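Local coordinates for putative uncharacterized protein (Archaeoglobus fulgidus, PDB 4KPP) that probably exchanges protons for calcium ions across the membrane, as a member of the sodium/calcium exchanger family, at residues Ile13-Leu16 and Thr17-Trp20; Ser47-Ile50 and Ser51-Ala54; Leu76-Tyr79 and Ala80-Tyr84. One frame throughout, in Å; residues are numbered along the deposited sequence.

Contact 1 (Ile13-Leu16 and Thr17-Trp20)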
loop_
_atom_site.group_PDB
_atom_site.type_symbol
_atom_site.label_atom_id
_atom_site.label_comp_id
_atom_site.label_asym_id
_atom_site.label_seq_id
_atom_site.Cartn_x
_atom_site.Cartn_y
_atom_site.Cartn_z
ATOM N N ILE A 13 -22.051 -4.520 3.133
ATOM C CA ILE A 13 -20.644 -4.898 3.151
ATOM C C ILE A 13 -20.170 -5.322 4.541
ATOM O O ILE A 13 -19.209 -6.082 4.664
ATOM C CB ILE A 13 -19.736 -3.798 2.571
ATOM C CG1 ILE A 13 -19.244 -2.857 3.670
ATOM C CG2 ILE A 13 -20.452 -3.067 1.433
ATOM C CD1 ILE A 13 -17.754 -2.672 3.659
ATOM N N SER A 14 -20.845 -4.839 5.580
ATOM C CA SER A 14 -20.559 -5.284 6.938
ATOM C C SER A 14 -20.948 -6.752 7.053
ATOM O O SER A 14 -20.267 -7.543 7.708
ATOM C CB SER A 14 -21.336 -4.454 7.966
ATOM O OG SER A 14 -20.861 -3.118 8.028
ATOM N N SER A 15 -22.042 -7.110 6.386
ATOM C CA SER A 15 -22.556 -8.474 6.417
ATOM C C SER A 15 -21.616 -9.451 5.710
ATOM O O SER A 15 -21.687 -10.655 5.932
ATOM C CB SER A 15 -23.955 -8.530 5.794
ATOM O OG SER A 15 -24.679 -9.657 6.257
ATOM N N LEU A 16 -20.732 -8.924 4.869
ATOM C CA LEU A 16 -19.770 -9.750 4.143
ATOM C C LEU A 16 -18.692 -10.353 5.051
ATOM O O LEU A 16 -18.011 -11.305 4.665
ATOM C CB LEU A 16 -19.123 -8.952 3.008
ATOM C CG LEU A 16 -20.023 -8.520 1.847
ATOM C CD1 LEU A 16 -19.212 -7.768 0.803
ATOM C CD2 LEU A 16 -20.727 -9.717 1.218
ATOM N N THR A 17 -18.538 -9.797 6.250
ATOM C CA THR A 17 -17.603 -10.342 7.234
ATOM C C THR A 17 -18.216 -11.544 7.934
ATOM O O THR A 17 -17.505 -12.397 8.462
ATOM C CB THR A 17 -17.223 -9.307 8.323
ATOM O OG1 THR A 17 -18.384 -8.958 9.089
ATOM C CG2 THR A 17 -16.625 -8.054 7.707
ATOM N N LEU A 18 -19.545 -11.595 7.941
ATOM C CA LEU A 18 -20.292 -12.627 8.661
ATOM C C LEU A 18 -19.977 -14.087 8.292
ATOM O O LEU A 18 -19.857 -14.921 9.189
ATOM C CB LEU A 18 -21.801 -12.360 8.574
ATOM C CG LEU A 18 -22.482 -11.673 9.766
ATOM C CD1 LEU A 18 -21.531 -10.759 10.540
ATOM C CD2 LEU A 18 -23.722 -10.911 9.309
ATOM N N PRO A 19 -19.852 -14.408 6.987
ATOM C CA PRO A 19 -19.572 -15.815 6.670
ATOM C C PRO A 19 -18.320 -16.339 7.370
ATOM O O PRO A 19 -18.317 -17.473 7.853
ATOM C CB PRO A 19 -19.376 -15.797 5.152
ATOM C CG PRO A 19 -20.223 -14.662 4.688
ATOM C CD PRO A 19 -20.102 -13.617 5.766
ATOM N N TRP A 20 -17.286 -15.508 7.455
ATOM C CA TRP A 20 -16.083 -15.896 8.178
ATOM C C TRP A 20 -16.238 -15.780 9.696
ATOM O O TRP A 20 -15.810 -16.667 10.432
ATOM C CB TRP A 20 -14.859 -15.109 7.707
ATOM C CG TRP A 20 -13.638 -15.474 8.486
ATOM C CD1 TRP A 20 -12.892 -14.649 9.281
ATOM C CD2 TRP A 20 -13.039 -16.773 8.582
ATOM N NE1 TRP A 20 -11.856 -15.352 9.852
ATOM C CE2 TRP A 20 -11.926 -16.658 9.441
ATOM C CE3 TRP A 20 -13.332 -18.020 8.019
ATOM C CZ2 TRP A 20 -11.107 -17.744 9.750
ATOM C CZ3 TRP A 20 -12.514 -19.097 8.328
ATOM C CH2 TRP A 20 -11.414 -18.950 9.185
HETATM O O HOH W 1 -16.591 -13.543 5.397
#
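Thr-17 closes onto the carbonyl of Ser-14 at a proline-containing joint where helix 4-14 passes into helix 18-25, and the chain here is held by i to i+3 turns of 3-10 type.

Two direct hydrogen bonds grip Ser-14 O, both from the same threonine. The hydroxyl OG1 of Thr-17 donates to Ser-14 O at 2.7 Å, nearly along the C=O axis (169°), while the amide N of Thr-17 reaches Ser-14 O at 3.2 Å from well above the carbonyl plane. The hydroxyl can curl back in this way because chi1 of 64° sets OG1 between the backbone N and the carbonyl carbon. One residue further on, Leu-18 N donates to Ser-15 O at 3.1 Å, with an N-H...O angle of 142°. The hydroxyl OG of Ser-14 is bonded to Leu-10 O in the preceding turn.

A water carries the backbone past the proline. Pro-19 has no N-H to offer, and its ring carbon CD lies 3.4 Å from Ser-15 O, where an alpha-helical donor would otherwise approach. Water 1 lies 2.7 Å from Leu-16 O and accepts the N-H of Trp-20, bridging the two in place of a direct i to i+4 bond, beside a weak i to i+3 bond from Trp-20 N to Thr-17 O.

Apolar contact is slight. Thr-17 is buried against Phe-215 and Thr-219 of helix 202-221. Leu-18 lays its methyl CD2 against the hydroxyl oxygen OG of Ser-15, 3.4 Å away.

Contact 2 (Ser47-Ile50 and Ser51-Ala54)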
loop_
_atom_site.group_PDB
_atom_site.type_symbol
_atom_site.label_atom_id
_atom_site.label_comp_id
_atom_site.label_asym_id
_atom_site.label_seq_id
_atom_site.Cartn_x
_atom_site.Cartn_y
_atom_site.Cartn_z
ATOM N N SER A 47 -11.848 -3.660 5.168
ATOM C CA SER A 47 -11.014 -2.598 4.616
ATOM C C SER A 47 -11.828 -1.390 4.149
ATOM O O SER A 47 -11.415 -0.248 4.351
ATOM C CB SER A 47 -10.144 -3.127 3.473
ATOM O OG SER A 47 -9.312 -2.102 2.963
ATOM N N PHE A 48 -12.976 -1.638 3.520
ATOM C CA PHE A 48 -13.854 -0.549 3.096
ATOM C C PHE A 48 -14.442 0.162 4.310
ATOM O O PHE A 48 -14.600 1.385 4.310
ATOM C CB PHE A 48 -14.992 -1.057 2.204
ATOM C CG PHE A 48 -14.556 -1.477 0.828
ATOM C CD1 PHE A 48 -14.264 -0.529 -0.141
ATOM C CD2 PHE A 48 -14.462 -2.820 0.494
ATOM C CE1 PHE A 48 -13.868 -0.913 -1.411
ATOM C CE2 PHE A 48 -14.066 -3.207 -0.772
ATOM C CZ PHE A 48 -13.770 -2.252 -1.726
ATOM N N LEU A 49 -14.772 -0.615 5.338
ATOM C CA LEU A 49 -15.302 -0.067 6.581
ATOM C C LEU A 49 -14.293 0.888 7.200
ATOM O O LEU A 49 -14.644 1.998 7.607
ATOM C CB LEU A 49 -15.646 -1.187 7.567
ATOM C CG LEU A 49 -16.731 -2.167 7.111
ATOM C CD1 LEU A 49 -16.820 -3.367 8.051
ATOM C CD2 LEU A 49 -18.083 -1.471 6.991
ATOM N N ILE A 50 -13.038 0.447 7.255
ATOM C CA ILE A 50 -11.951 1.261 7.785
ATOM C C ILE A 50 -11.791 2.552 6.988
ATOM O O ILE A 50 -11.637 3.625 7.563
ATOM C CB ILE A 50 -10.621 0.476 7.809
ATOM C CG1 ILE A 50 -10.628 -0.527 8.963
ATOM C CG2 ILE A 50 -9.438 1.419 7.957
ATOM C CD1 ILE A 50 -9.410 -1.413 9.021
ATOM N N SER A 51 -11.859 2.449 5.665
ATOM C CA SER A 51 -11.735 3.626 4.815
ATOM C C SER A 51 -12.897 4.591 5.030
ATOM O O SER A 51 -12.695 5.803 5.105
ATOM C CB SER A 51 -11.628 3.226 3.344
ATOM O OG SER A 51 -10.399 2.567 3.103
ATOM N N TRP A 52 -14.106 4.044 5.129
ATOM C CA TRP A 52 -15.292 4.837 5.435
ATOM C C TRP A 52 -15.135 5.541 6.772
ATOM O O TRP A 52 -15.523 6.700 6.924
ATOM C CB TRP A 52 -16.540 3.952 5.469
ATOM C CG TRP A 52 -17.007 3.518 4.120
ATOM C CD1 TRP A 52 -16.589 4.002 2.914
ATOM C CD2 TRP A 52 -17.983 2.511 3.832
ATOM N NE1 TRP A 52 -17.246 3.359 1.893
ATOM C CE2 TRP A 52 -18.107 2.440 2.429
ATOM C CE3 TRP A 52 -18.766 1.662 4.621
ATOM C CZ2 TRP A 52 -18.981 1.554 1.802
ATOM C CZ3 TRP A 52 -19.633 0.785 3.994
ATOM C CH2 TRP A 52 -19.734 0.738 2.600
ATOM N N ALA A 53 -14.562 4.829 7.738
ATOM C CA ALA A 53 -14.330 5.374 9.071
ATOM C C ALA A 53 -13.265 6.471 9.068
ATOM O O ALA A 53 -13.411 7.491 9.739
ATOM C CB ALA A 53 -13.932 4.262 10.029
ATOM N N ALA A 54 -12.195 6.250 8.312
ATOM C CA ALA A 54 -11.084 7.196 8.243
ATOM C C ALA A 54 -11.484 8.483 7.535
ATOM O O ALA A 54 -11.001 9.559 7.872
ATOM C CB ALA A 54 -9.890 6.560 7.552
#
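Ser-51, Trp-52 and Ile-50 carry most of this one-turn contact, Trp-52 by covering the carbonyl of Phe-48 with its ring. Phe-48 O stands 3.2 Å above the indole plane, offset toward the rim, and is 3.2 Å from Trp-52 CG. The same oxygen accepts the amide N of Trp-52 at 2.8 Å, nearly straight at 164°, so one residue meets this carbonyl with both its amide and its ring. With CG anti to the carbonyl carbon (chi1 -74°), the indole sweeps back along the preceding turn. There Leu-49 CD2 meets Trp-52 CE3 at 4.0 Å, the two side chains crossing obliquely.

Ser-51 repeats the backbone scheme on Ser-47, its N donating to Ser-47 O at 3.0 Å. Its hydroxyl OG lies 3.2 Å from Ser-47 O, a possible second bond to that carbonyl.

Ile-50 turns the other way. Its branch CG2 stays beside the following amide, 3.5 Å from Ser-51 N, and the side chain packs on Phe-213, Ala-216 and Ile-220 of helix 202-221. Ile-50 O meanwhile takes the N-H of Ala-54 at 2.8 Å, and Leu-49 O takes that of Ala-53. Four consecutive i to i+4 bonds are the signature of a regular alpha-helix, here at the end of a predicted transmembrane span in helix 32-60.

Contact 3 (Leu76-Tyr79 and Ala80-Tyr84)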
loop_
_atom_site.group_PDB
_atom_site.type_symbol
_atom_site.label_atom_id
_atom_site.label_comp_id
_atom_site.label_asym_id
_atom_site.label_seq_id
_atom_site.Cartn_x
_atom_site.Cartn_y
_atom_site.Cartn_z
ATOM N N LEU A 76 -4.229 -1.124 5.488
ATOM C CA LEU A 76 -4.058 -1.909 6.707
ATOM C C LEU A 76 -4.029 -3.433 6.479
ATOM O O LEU A 76 -3.250 -4.128 7.133
ATOM C CB LEU A 76 -5.125 -1.532 7.741
ATOM C CG LEU A 76 -4.634 -1.227 9.158
ATOM C CD1 LEU A 76 -3.454 -0.263 9.130
ATOM C CD2 LEU A 76 -5.768 -0.662 10.007
ATOM N N PRO A 77 -4.879 -3.962 5.572
ATOM C CA PRO A 77 -4.774 -5.403 5.309
ATOM C C PRO A 77 -3.384 -5.835 4.840
ATOM O O PRO A 77 -2.959 -6.950 5.139
ATOM C CB PRO A 77 -5.792 -5.621 4.191
ATOM C CG PRO A 77 -6.820 -4.587 4.424
ATOM C CD PRO A 77 -6.079 -3.388 4.933
ATOM N N GLU A 78 -2.683 -4.965 4.123
ATOM C CA GLU A 78 -1.341 -5.303 3.672
ATOM C C GLU A 78 -0.374 -5.391 4.851
ATOM O O GLU A 78 0.473 -6.284 4.905
ATOM C CB GLU A 78 -0.835 -4.302 2.632
ATOM C CG GLU A 78 0.659 -4.419 2.335
ATOM C CD GLU A 78 1.079 -5.815 1.879
ATOM O OE1 GLU A 78 2.262 -6.174 2.076
ATOM O OE2 GLU A 78 0.241 -6.550 1.316
ATOM N N TYR A 79 -0.505 -4.463 5.793
ATOM C CA TYR A 79 0.336 -4.481 6.982
ATOM C C TYR A 79 0.048 -5.703 7.841
ATOM O O TYR A 79 0.956 -6.279 8.438
ATOM C CB TYR A 79 0.162 -3.195 7.797
ATOM C CG TYR A 79 0.914 -2.023 7.217
ATOM C CD1 TYR A 79 0.447 -1.369 6.084
ATOM C CD2 TYR A 79 2.095 -1.576 7.796
ATOM C CE1 TYR A 79 1.135 -0.303 5.543
ATOM C CE2 TYR A 79 2.789 -0.508 7.264
ATOM C CZ TYR A 79 2.304 0.125 6.139
ATOM O OH TYR A 79 2.989 1.188 5.600
ATOM N N ALA A 80 -1.218 -6.104 7.890
ATOM C CA ALA A 80 -1.624 -7.232 8.719
ATOM C C ALA A 80 -1.179 -8.564 8.124
ATOM O O ALA A 80 -0.704 -9.440 8.845
ATOM C CB ALA A 80 -3.125 -7.217 8.935
ATOM N N VAL A 81 -1.333 -8.710 6.812
ATOM C CA VAL A 81 -0.903 -9.923 6.121
ATOM C C VAL A 81 0.620 -10.042 6.103
ATOM O O VAL A 81 1.172 -11.097 6.423
ATOM C CB VAL A 81 -1.446 -9.983 4.674
ATOM C CG1 VAL A 81 -0.800 -11.131 3.903
ATOM C CG2 VAL A 81 -2.963 -10.124 4.678
ATOM N N ASP A 82 1.301 -8.960 5.739
ATOM C CA ASP A 82 2.758 -8.973 5.713
ATOM C C ASP A 82 3.302 -9.086 7.132
ATOM O O ASP A 82 4.334 -9.717 7.365
ATOM C CB ASP A 82 3.301 -7.714 5.044
ATOM C CG ASP A 82 4.705 -7.903 4.505
ATOM O OD1 ASP A 82 5.285 -8.993 4.707
ATOM O OD2 ASP A 82 5.233 -6.956 3.884
ATOM N N GLY A 83 2.594 -8.473 8.075
ATOM C CA GLY A 83 2.947 -8.561 9.478
ATOM C C GLY A 83 2.851 -9.983 9.996
ATOM O O GLY A 83 3.674 -10.406 10.809
ATOM N N TYR A 84 1.848 -10.720 9.527
ATOM C CA TYR A 84 1.693 -12.117 9.918
ATOM C C TYR A 84 2.882 -12.946 9.455
ATOM O O TYR A 84 3.405 -13.766 10.203
ATOM C CB TYR A 84 0.395 -12.714 9.360
ATOM C CG TYR A 84 0.321 -14.220 9.522
ATOM C CD1 TYR A 84 -0.030 -14.789 10.740
ATOM C CD2 TYR A 84 0.616 -15.072 8.464
ATOM C CE1 TYR A 84 -0.089 -16.162 10.898
ATOM C CE2 TYR A 84 0.562 -16.445 8.615
ATOM C CZ TYR A 84 0.208 -16.982 9.833
ATOM O OH TYR A 84 0.152 -18.347 9.988
#
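Glu-78 and Asp-82, one helical turn apart, set their acidic side chains alongside each other and pointing the same way. From CB, which leaves the helix away from the following turn, the glutamate chain runs to CG, placed opposite the backbone N by chi1 of 168°. A bend at chi2 then swings the carboxylate toward Asp-82, one turn further on. The effect shows atom by atom: Glu-78 CG is still 5.0 Å from Asp-82 CB, Glu-78 CD has closed to 4.3 Å of that carbon, and Glu-78 OE1 touches it at 3.5 Å. OE1 also comes within 3.6 Å of Asp-82 OD2, a close approach of two acidic oxygens that would be like charges if both groups are ionised. The two carboxylate planes are turned 58° apart, so the groups neither stack nor share a plane. OE2, on the other branch, leads off from the aspartate.

Beneath the side chains the backbone is ordinary alpha-helix. Asp-82 N bonds to Glu-78 O at 2.9 Å, a bond of the same register that joins Val-81 N to Pro-77 O and Ala-80 N to Leu-76 O. The bond from Gly-83 N to Tyr-79 O at 2.8 Å is less straight, its N-H...O angle being 135°. Val-81 also leans its methyl CG2 on Pro-77 O at 3.2 Å. Tyr-79 points elsewhere, its OH bonding to Asn-284.

The two acids belong to a crowded interior. Glu-78 touches Ser-254 and Glu-255 of helix 242-267, consistent with the acidic centre formed by the two related halves of cation/calcium exchangers. Asp-82 packs on Asn-103 and Met-104 of helix 96-127, and both acids meet Leu-289 of helix 288-299, while helix 224-237 covers Ala-80 and Val-81 through Val-224.

The three contacts run from the periphery inward, their centres about 23, 15 and 10 Å from the centre of the chain. Contact 1 docks on contact 2 through Ile-13 and Ser-14: Ile-13 CD1 lies 3.5 Å from Phe-48 CB, and Ser-14 OG 3.4 Å from Leu-49 CD2. Contact 2 meets contact 3 on another face, where Ser-47 CB is 3.8 Å from Pro-77 CG and Ile-50 CD1 is 3.8 Å from Leu-76 CD2. Contacts 1 and 3 do not touch; their nearest atoms are about 11 Å apart. The side chain of Leu-18 lies about 8 Å from a bound oleic acid. All three are away from the calcium site at Ile-330, Asp-333, Lys-335 and Glu-340.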